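Local coordinates for protein vanadium-dependent haloperoxidase (Zobellia galactanivorans, PDB 4CIT) that probably oxidises iodide with hydrogen peroxide, using bound vanadate as its cofactor in a largely helical fold, at residues T95-P100 with L157-H162; P211-S216 with G440-N445; K297-K302 with D385-D390. One frame throughout, in Å; residues are numbered along the deposited sequence.

Interaction 1 of 3, residues T95-P100 with L157-H162; sequences TAIPEP and LQVADH
His162 reaches across from helix 146-167 to the loop residues Thr95 to Pro98, which run beside the helix as an extended loop that is polyproline II-like from Ala96 onward. The contact lies at the surface of this mostly helical haloperoxidase, joining the loop between helices 59-80 and 108-123 to a helix later in the chain. With CG anti to the backbone N (chi1 173°), the imidazole of His162 is carried out towards the loop. Its CB starts at the Pro98 ring, 3.9 Å from Pro98 CD, and CG stays beside the same methylene. Farther out, CD2 of His162 meets the methyl CG2 of Ile97 at 3.7 Å, while Ile97 CA lies over one ring face, 4.2 Å from the centroid, in a CH-pi contact. At the tip, His162 NE2 donates to Thr95 O at 3.1 Å with an N-H...O angle of 154°. It approaches from above the carbonyl plane, so the hydrogen bond makes no use of an in-plane lone pair. The neighbouring CE1 of His162 faces the hydroxyl OG1 of Thr95 at 3.2 Å, in the plane of the ring and at its edge.

On the inner side of the loop, Ile97 CG2 also touches Val159 CG1 at 3.7 Å, and Val159 continues this apolar packing to Ile76 of helix 59-80. The Gln158 side chain runs antiparallel along the Pro98 ring, its NE2 3.5 Å from Pro98 CB. The amide oxygen of Gln158 has a different role: one water donates both to Gln158 OE1 and to the carbonyl Glu99 O, at 2.9 Å from the latter.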
loop_
_atom_site.group_PDB
_atom_site.type_symbol
_atom_site.label_atom_id
_atom_site.label_comp_id
_atom_site.label_asym_id
_atom_site.label_seq_id
_atom_site.Cartn_x
_atom_site.Cartn_y
_atom_site.Cartn_z
ATOM N N THR A 95 -21.106 -8.125 -0.367
ATOM C CA THR A 95 -22.524 -7.843 -0.617
ATOM C C THR A 95 -22.976 -6.457 -0.240
ATOM O O THR A 95 -22.242 -5.649 0.351
ATOM C CB THR A 95 -23.447 -8.840 0.152
ATOM O OG1 THR A 95 -23.264 -8.661 1.559
ATOM C CG2 THR A 95 -23.179 -10.310 -0.311
ATOM N N ALA A 96 -24.199 -6.140 -0.637
ATOM C CA ALA A 96 -24.690 -4.753 -0.434
ATOM C C ALA A 96 -24.722 -4.292 1.024
ATOM O O ALA A 96 -25.212 -5.001 1.952
ATOM C CB ALA A 96 -26.011 -4.548 -1.146
ATOM N N ILE A 97 -24.251 -3.064 1.256
ATOM C CA ILE A 97 -24.372 -2.444 2.596
ATOM C C ILE A 97 -25.828 -2.080 2.896
ATOM O O ILE A 97 -26.630 -1.897 1.980
ATOM C CB ILE A 97 -23.508 -1.202 2.819
ATOM C CG1 ILE A 97 -23.767 -0.096 1.804
ATOM C CG2 ILE A 97 -21.965 -1.557 2.823
ATOM C CD1 ILE A 97 -23.320 1.273 2.276
ATOM N N PRO A 98 -26.129 -1.927 4.181
ATOM C CA PRO A 98 -27.431 -1.437 4.532
ATOM C C PRO A 98 -27.635 -0.064 3.950
ATOM O O PRO A 98 -26.707 0.726 3.968
ATOM C CB PRO A 98 -27.374 -1.326 6.082
ATOM C CG PRO A 98 -26.221 -2.122 6.503
ATOM C CD PRO A 98 -25.330 -2.341 5.344
ATOM N N GLU A 99 -28.860 0.236 3.500
ATOM C CA GLU A 99 -29.245 1.589 3.065
ATOM C C GLU A 99 -29.549 2.491 4.270
ATOM O O GLU A 99 -29.942 1.994 5.270
ATOM C CB GLU A 99 -30.500 1.474 2.187
ATOM C CG GLU A 99 -30.227 0.812 0.825
ATOM C CD GLU A 99 -29.507 1.711 -0.204
ATOM O OE1 GLU A 99 -29.165 2.909 0.010
ATOM O OE2 GLU A 99 -29.230 1.193 -1.285
ATOM N N PRO A 100 -29.437 3.810 4.130
ATOM C CA PRO A 100 -29.741 4.673 5.224
ATOM C C PRO A 100 -31.271 4.769 5.400
ATOM O O PRO A 100 -32.045 4.576 4.435
ATOM C CB PRO A 100 -29.177 5.990 4.788
ATOM C CG PRO A 100 -29.118 5.988 3.300
ATOM C CD PRO A 100 -28.859 4.545 2.965
ATOM N N LEU A 157 -21.590 3.426 11.671
ATOM C CA LEU A 157 -21.293 2.279 12.449
ATOM C C LEU A 157 -22.032 1.017 11.975
ATOM O O LEU A 157 -21.457 -0.092 12.020
ATOM C CB LEU A 157 -21.503 2.550 13.931
ATOM C CG LEU A 157 -20.602 3.632 14.620
ATOM C CD1 LEU A 157 -20.981 3.746 16.093
ATOM C CD2 LEU A 157 -19.128 3.337 14.490
ATOM N N GLN A 158 -23.246 1.155 11.479
ATOM C CA GLN A 158 -23.936 0.026 10.895
ATOM C C GLN A 158 -23.218 -0.485 9.676
ATOM O O GLN A 158 -23.072 -1.693 9.490
ATOM C CB GLN A 158 -25.405 0.387 10.562
ATOM C CG GLN A 158 -26.209 -0.719 10.085
ATOM C CD GLN A 158 -27.587 -0.232 9.596
ATOM O OE1 GLN A 158 -27.807 0.953 9.351
ATOM N NE2 GLN A 158 -28.476 -1.165 9.419
ATOM N N VAL A 159 -22.796 0.423 8.832
ATOM C CA VAL A 159 -22.008 0.023 7.627
ATOM C C VAL A 159 -20.669 -0.633 8.069
ATOM O O VAL A 159 -20.257 -1.616 7.482
ATOM C CB VAL A 159 -21.827 1.180 6.669
ATOM C CG1 VAL A 159 -20.870 0.765 5.532
ATOM C CG2 VAL A 159 -23.202 1.647 6.126
ATOM N N ALA A 160 -19.939 -0.051 9.007
ATOM C CA ALA A 160 -18.713 -0.622 9.482
ATOM C C ALA A 160 -18.930 -2.014 9.997
ATOM O O ALA A 160 -18.067 -2.893 9.782
ATOM C CB ALA A 160 -18.097 0.236 10.613
ATOM N N ASP A 161 -20.088 -2.316 10.634
ATOM C CA ASP A 161 -20.307 -3.631 11.095
ATOM C C ASP A 161 -20.450 -4.574 9.908
ATOM O O ASP A 161 -20.027 -5.728 9.996
ATOM C CB ASP A 161 -21.546 -3.816 12.015
ATOM C CG ASP A 161 -21.356 -3.154 13.418
ATOM O OD1 ASP A 161 -20.174 -2.955 13.932
ATOM O OD2 ASP A 161 -22.410 -2.804 13.991
ATOM N N HIS A 162 -21.108 -4.130 8.848
ATOM C CA HIS A 162 -21.320 -4.981 7.701
ATOM C C HIS A 162 -19.977 -5.303 7.072
ATOM O O HIS A 162 -19.659 -6.481 6.714
ATOM C CB HIS A 162 -22.362 -4.388 6.740
ATOM C CG HIS A 162 -22.508 -5.149 5.450
ATOM N ND1 HIS A 162 -23.420 -6.158 5.310
ATOM C CD2 HIS A 162 -21.899 -5.017 4.238
ATOM C CE1 HIS A 162 -23.346 -6.666 4.089
ATOM N NE2 HIS A 162 -22.437 -5.968 3.405
HETATM O O HOH W 1 -29.845 2.267 8.193
#

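Interaction 2 of 3, residues P211-S216 with G440-N445; sequences PFVLDS and GTFVVN
The Phe442 ring turns its edge to the carbonyl of Val213, joining a loop ahead of helix 235-253 to helix 426-446 of the PAP2-type helical fold. Val213 O lies in the plane of the ring, 3.7 Å from Phe442 CE2, and therefore faces the weakly positive rim of the aromatic group. Phe442 CG stands anti to its backbone N (chi1 169°), which extends the ring from the helix towards the loop. The two side chains pass in opposite directions, so that Val213 CG1 comes alongside the ring at CE2 of Phe442, 3.9 Å away.

Val213 also meets the next residue of the helix, its CB lying 4.3 Å from Val443 CG2. Leu214 is turned differently: its CB leads away from the helix, yet the branch returns to bring CD2 within 4.3 Å of Phe442 CE2. No hydrogen bond joins the two segments; the contact is buried and mainly van der Waals, with Asp215 its one exposed residue.

Residues around the contact fix the loop. Asp323 of helix 307-335 accepts the backbone N-H groups of Phe212, Val213 and Leu214, and Lys446 NZ donates to Val213 O, the same oxygen that borders the ring. Phe220 meets the Phe442 ring with planes at about 55°. Asp215 approaches obliquely, placing OD2 4.2 Å from Phe442 CZ.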
loop_
_atom_site.group_PDB
_atom_site.type_symbol
_atom_site.label_atom_id
_atom_site.label_comp_id
_atom_site.label_asym_id
_atom_site.label_seq_id
_atom_site.Cartn_x
_atom_site.Cartn_y
_atom_site.Cartn_z
ATOM N N PRO A 211 -7.946 -12.350 -1.899
ATOM C CA PRO A 211 -7.764 -11.112 -2.643
ATOM C C PRO A 211 -9.070 -10.334 -2.859
ATOM O O PRO A 211 -10.189 -10.912 -2.787
ATOM C CB PRO A 211 -7.239 -11.592 -3.994
ATOM C CG PRO A 211 -7.129 -13.049 -3.949
ATOM C CD PRO A 211 -7.868 -13.543 -2.731
ATOM N N PHE A 212 -8.985 -9.029 -3.020
ATOM C CA PHE A 212 -10.187 -8.224 -3.350
ATOM C C PHE A 212 -10.732 -8.407 -4.739
ATOM O O PHE A 212 -11.952 -8.500 -4.928
ATOM C CB PHE A 212 -9.851 -6.729 -3.149
ATOM C CG PHE A 212 -9.723 -6.317 -1.721
ATOM C CD1 PHE A 212 -10.848 -6.173 -0.899
ATOM C CD2 PHE A 212 -8.485 -6.109 -1.135
ATOM C CE1 PHE A 212 -10.699 -5.742 0.416
ATOM C CE2 PHE A 212 -8.341 -5.753 0.223
ATOM C CZ PHE A 212 -9.488 -5.485 0.973
ATOM N N VAL A 213 -9.849 -8.412 -5.747
ATOM C CA VAL A 213 -10.237 -8.389 -7.184
ATOM C C VAL A 213 -9.687 -9.600 -7.972
ATOM O O VAL A 213 -10.279 -10.114 -8.963
ATOM C CB VAL A 213 -9.674 -7.090 -7.855
ATOM C CG1 VAL A 213 -10.272 -6.880 -9.206
ATOM C CG2 VAL A 213 -9.896 -5.835 -7.002
ATOM N N LEU A 214 -8.510 -10.085 -7.570
ATOM C CA LEU A 214 -7.873 -11.195 -8.283
ATOM C C LEU A 214 -8.759 -12.404 -8.235
ATOM O O LEU A 214 -9.488 -12.617 -7.250
ATOM C CB LEU A 214 -6.565 -11.618 -7.682
ATOM C CG LEU A 214 -5.511 -10.526 -7.524
ATOM C CD1 LEU A 214 -4.260 -11.081 -6.851
ATOM C CD2 LEU A 214 -5.249 -9.899 -8.855
ATOM N N ASP A 215 -8.696 -13.182 -9.307
ATOM C CA ASP A 215 -9.350 -14.502 -9.301
ATOM C C ASP A 215 -8.642 -15.504 -8.406
ATOM O O ASP A 215 -9.267 -16.414 -7.816
ATOM C CB ASP A 215 -9.434 -15.017 -10.728
ATOM C CG ASP A 215 -10.299 -14.131 -11.613
ATOM O OD1 ASP A 215 -11.395 -13.707 -11.179
ATOM O OD2 ASP A 215 -9.847 -13.837 -12.763
ATOM N N SER A 216 -7.318 -15.316 -8.233
ATOM C CA SER A 216 -6.538 -16.130 -7.302
ATOM C C SER A 216 -5.267 -15.420 -7.035
ATOM O O SER A 216 -4.873 -14.600 -7.829
ATOM C CB SER A 216 -6.219 -17.526 -7.815
ATOM O OG SER A 216 -5.222 -17.474 -8.822
ATOM N N GLY A 440 -2.372 -3.916 -11.996
ATOM C CA GLY A 440 -3.059 -2.665 -11.804
ATOM C C GLY A 440 -3.958 -2.419 -13.019
ATOM O O GLY A 440 -5.105 -1.962 -12.816
ATOM N N THR A 441 -3.503 -2.817 -14.234
ATOM C CA THR A 441 -4.330 -2.777 -15.457
ATOM C C THR A 441 -5.564 -3.629 -15.351
ATOM O O THR A 441 -6.693 -3.205 -15.705
ATOM C CB THR A 441 -3.475 -3.094 -16.720
ATOM O OG1 THR A 441 -2.414 -2.088 -16.765
ATOM C CG2 THR A 441 -4.307 -3.033 -18.030
ATOM N N PHE A 442 -5.391 -4.832 -14.835
ATOM C CA PHE A 442 -6.528 -5.714 -14.637
ATOM C C PHE A 442 -7.554 -5.070 -13.650
ATOM O O PHE A 442 -8.790 -5.132 -13.874
ATOM C CB PHE A 442 -6.007 -7.044 -14.087
ATOM C CG PHE A 442 -7.065 -7.991 -13.582
ATOM C CD1 PHE A 442 -7.842 -8.780 -14.480
ATOM C CD2 PHE A 442 -7.247 -8.120 -12.266
ATOM C CE1 PHE A 442 -8.886 -9.597 -14.024
ATOM C CE2 PHE A 442 -8.203 -9.003 -11.784
ATOM C CZ PHE A 442 -9.016 -9.718 -12.645
ATOM N N VAL A 443 -7.069 -4.575 -12.513
ATOM C CA VAL A 443 -7.945 -3.934 -11.508
ATOM C C VAL A 443 -8.690 -2.771 -12.148
ATOM O O VAL A 443 -9.917 -2.661 -11.985
ATOM C CB VAL A 443 -7.195 -3.499 -10.223
ATOM C CG1 VAL A 443 -8.066 -2.633 -9.326
ATOM C CG2 VAL A 443 -6.605 -4.651 -9.505
ATOM N N VAL A 444 -8.005 -1.931 -12.907
ATOM C CA VAL A 444 -8.708 -0.784 -13.468
ATOM C C VAL A 444 -9.719 -1.181 -14.570
ATOM O O VAL A 444 -10.734 -0.545 -14.734
ATOM C CB VAL A 444 -7.785 0.346 -13.926
ATOM C CG1 VAL A 444 -7.002 0.842 -12.762
ATOM C CG2 VAL A 444 -6.896 -0.054 -15.014
ATOM N N ASN A 445 -9.469 -2.290 -15.223
ATOM C CA ASN A 445 -10.343 -2.774 -16.302
ATOM C C ASN A 445 -11.475 -3.531 -15.705
ATOM O O ASN A 445 -12.518 -3.681 -16.406
ATOM C CB ASN A 445 -9.557 -3.667 -17.301
ATOM C CG ASN A 445 -8.710 -2.861 -18.248
ATOM O OD1 ASN A 445 -9.017 -1.726 -18.556
ATOM N ND2 ASN A 445 -7.629 -3.460 -18.740
#

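Interaction 3 of 3, residues K297-K302 with D385-D390; sequences KIAARK and DNFSFD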
loop_
_atom_site.group_PDB
_atom_site.type_symbol
_atom_site.label_atom_id
_atom_site.label_comp_id
_atom_site.label_asym_id
_atom_site.label_seq_id
_atom_site.Cartn_x
_atom_site.Cartn_y
_atom_site.Cartn_z
ATOM N N LYS A 297 -2.959 11.109 -1.986
ATOM C CA LYS A 297 -3.414 12.307 -1.298
ATOM C C LYS A 297 -2.931 13.605 -1.948
ATOM O O LYS A 297 -3.705 14.566 -2.161
ATOM C CB LYS A 297 -2.961 12.228 0.172
ATOM C CG LYS A 297 -3.257 13.546 0.935
ATOM C CD LYS A 297 -2.860 13.589 2.442
ATOM C CE LYS A 297 -1.399 13.202 2.754
ATOM N NZ LYS A 297 -1.068 13.254 4.240
ATOM N N ILE A 298 -1.632 13.661 -2.263
ATOM C CA ILE A 298 -1.036 14.787 -2.939
ATOM C C ILE A 298 -1.771 15.141 -4.218
ATOM O O ILE A 298 -2.120 16.344 -4.459
ATOM C CB ILE A 298 0.477 14.577 -3.200
ATOM C CG1 ILE A 298 1.209 14.641 -1.888
ATOM C CG2 ILE A 298 0.992 15.684 -4.081
ATOM C CD1 ILE A 298 2.644 14.122 -1.923
ATOM N N ALA A 299 -2.110 14.115 -4.994
ATOM C CA ALA A 299 -2.786 14.271 -6.273
ATOM C C ALA A 299 -4.226 14.723 -6.059
ATOM O O ALA A 299 -4.733 15.577 -6.767
ATOM C CB ALA A 299 -2.787 12.971 -7.055
ATOM N N ALA A 300 -4.910 14.110 -5.119
ATOM C CA ALA A 300 -6.247 14.526 -4.839
ATOM C C ALA A 300 -6.341 15.964 -4.318
ATOM O O ALA A 300 -7.268 16.677 -4.674
ATOM C CB ALA A 300 -6.908 13.604 -3.856
ATOM N N ARG A 301 -5.411 16.395 -3.449
ATOM C CA ARG A 301 -5.432 17.757 -2.926
ATOM C C ARG A 301 -5.066 18.748 -4.038
ATOM O O ARG A 301 -5.745 19.812 -4.212
ATOM C CB ARG A 301 -4.526 17.902 -1.715
ATOM C CG ARG A 301 -4.958 17.075 -0.516
ATOM C CD ARG A 301 -6.259 17.561 0.186
ATOM N NE ARG A 301 -7.425 17.323 -0.648
ATOM C CZ ARG A 301 -7.924 16.084 -0.854
ATOM N NH1 ARG A 301 -7.412 14.945 -0.195
ATOM N NH2 ARG A 301 -8.922 15.983 -1.683
ATOM N N LYS A 302 -4.065 18.398 -4.865
ATOM C CA LYS A 302 -3.549 19.278 -5.975
ATOM C C LYS A 302 -4.628 19.560 -7.052
ATOM O O LYS A 302 -4.636 20.625 -7.632
ATOM C CB LYS A 302 -2.298 18.668 -6.642
ATOM C CG LYS A 302 -1.602 19.550 -7.672
ATOM C CD LYS A 302 -0.259 18.950 -8.177
ATOM C CE LYS A 302 0.342 19.785 -9.317
ATOM N NZ LYS A 302 0.089 19.225 -10.710
ATOM N N ASP A 385 -1.923 10.877 -17.061
ATOM C CA ASP A 385 -0.473 10.779 -17.327
ATOM C C ASP A 385 0.086 12.112 -17.314
ATOM O O ASP A 385 -0.624 13.094 -17.367
ATOM C CB ASP A 385 -0.172 10.029 -18.659
ATOM C CG ASP A 385 1.307 9.465 -18.737
ATOM O OD1 ASP A 385 2.047 9.399 -17.712
ATOM O OD2 ASP A 385 1.686 9.086 -19.880
ATOM N N ASN A 386 1.409 12.185 -17.173
ATOM C CA ASN A 386 2.076 13.464 -17.099
ATOM C C ASN A 386 1.575 14.347 -15.958
ATOM O O ASN A 386 1.484 15.565 -16.063
ATOM C CB ASN A 386 2.081 14.189 -18.478
ATOM C CG ASN A 386 2.970 13.504 -19.480
ATOM O OD1 ASN A 386 3.872 12.727 -19.126
ATOM N ND2 ASN A 386 2.698 13.740 -20.761
ATOM N N PHE A 387 1.238 13.698 -14.813
ATOM C CA PHE A 387 0.777 14.401 -13.658
ATOM C C PHE A 387 2.002 14.768 -12.814
ATOM O O PHE A 387 2.610 13.904 -12.141
ATOM C CB PHE A 387 -0.193 13.525 -12.819
ATOM C CG PHE A 387 -0.884 14.247 -11.742
ATOM C CD1 PHE A 387 -0.280 14.411 -10.510
ATOM C CD2 PHE A 387 -2.146 14.775 -11.923
ATOM C CE1 PHE A 387 -0.891 15.122 -9.494
ATOM C CE2 PHE A 387 -2.782 15.474 -10.904
ATOM C CZ PHE A 387 -2.157 15.644 -9.686
ATOM N N SER A 388 2.399 16.032 -12.868
ATOM C CA SER A 388 3.588 16.434 -12.140
ATOM C C SER A 388 3.214 16.709 -10.665
ATOM O O SER A 388 2.143 17.196 -10.304
ATOM C CB SER A 388 4.306 17.611 -12.819
ATOM O OG SER A 388 3.498 18.750 -12.641
ATOM N N PHE A 389 4.125 16.373 -9.775
ATOM C CA PHE A 389 3.902 16.575 -8.366
ATOM C C PHE A 389 5.174 16.614 -7.569
ATOM O O PHE A 389 6.250 16.097 -7.999
ATOM C CB PHE A 389 2.908 15.493 -7.768
ATOM C CG PHE A 389 3.424 14.098 -7.755
ATOM C CD1 PHE A 389 3.316 13.328 -8.877
ATOM C CD2 PHE A 389 4.023 13.545 -6.592
ATOM C CE1 PHE A 389 3.847 12.015 -8.911
ATOM C CE2 PHE A 389 4.489 12.256 -6.601
ATOM C CZ PHE A 389 4.390 11.480 -7.751
ATOM N N ASP A 390 5.083 17.336 -6.441
ATOM C CA ASP A 390 6.125 17.345 -5.397
ATOM C C ASP A 390 5.758 16.371 -4.334
ATOM O O ASP A 390 4.682 16.507 -3.681
ATOM C CB ASP A 390 6.236 18.742 -4.824
ATOM C CG ASP A 390 6.758 19.753 -5.855
ATOM O OD1 ASP A 390 7.497 19.396 -6.785
ATOM O OD2 ASP A 390 6.358 20.941 -5.772
#
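Lys302 runs past the Phe387 ring and ends on the backbone of Ser388. Its CG is anti to the backbone N (chi1 -173°) and the chain stays extended as far as CE, then bends at the last torsion (chi4 -100°). This bend turns Lys302 NZ to Ser388 O, to which it donates a hydrogen bond of 2.9 Å from a position tilted out of the carbonyl plane. In the same pose Lys302 NZ sits over one face of Phe387, 4.6 Å from the ring centroid and 20° off the normal, a cation-pi contact.

Phe387 has its CG anti to the backbone N, which sends the ring towards the helix, where CE1 lies 3.8 Å from Ala299 CB. The contact thus sets the last turns of helix 288-302 against the lead-in and start of strand 389-391, which pairs with 402-404 in a small antiparallel sheet. Phe407 meets the Phe387 ring with nearly parallel planes. Without the Phe387 ring, as with an alanine here, a gap is likely to open beside Ala299 and the Lys302 ammonium to lose its aromatic face.

Ile298, one turn before Lys302, directs both outer methyls to the strand. Its CG2 touches Phe389 CB at 4.2 Å, the two side chains lying roughly perpendicular, while CD1 of Ile298 rests against Asp390 O at 3.6 Å.

In the fold
The three contacts are spread over one chain without touching. The centres of interactions 1 and 2 lie about 24 Å apart, as do those of interactions 2 and 3, whereas interactions 1 and 3 are about 32 Å apart. Interaction 1 is complete before the chain reaches 211-216; interaction 3 then forms wholly within the span between the two halves of interaction 2. Each fastens a non-helical segment to a different helix: 146-167, 426-446 and 288-302. Helix 367-383 connects the later two, touching Thr441 and Val444 near interaction 2 and Ala299 at interaction 3. Loops and the two-stranded sheet are thus tied to separate parts of the helical body.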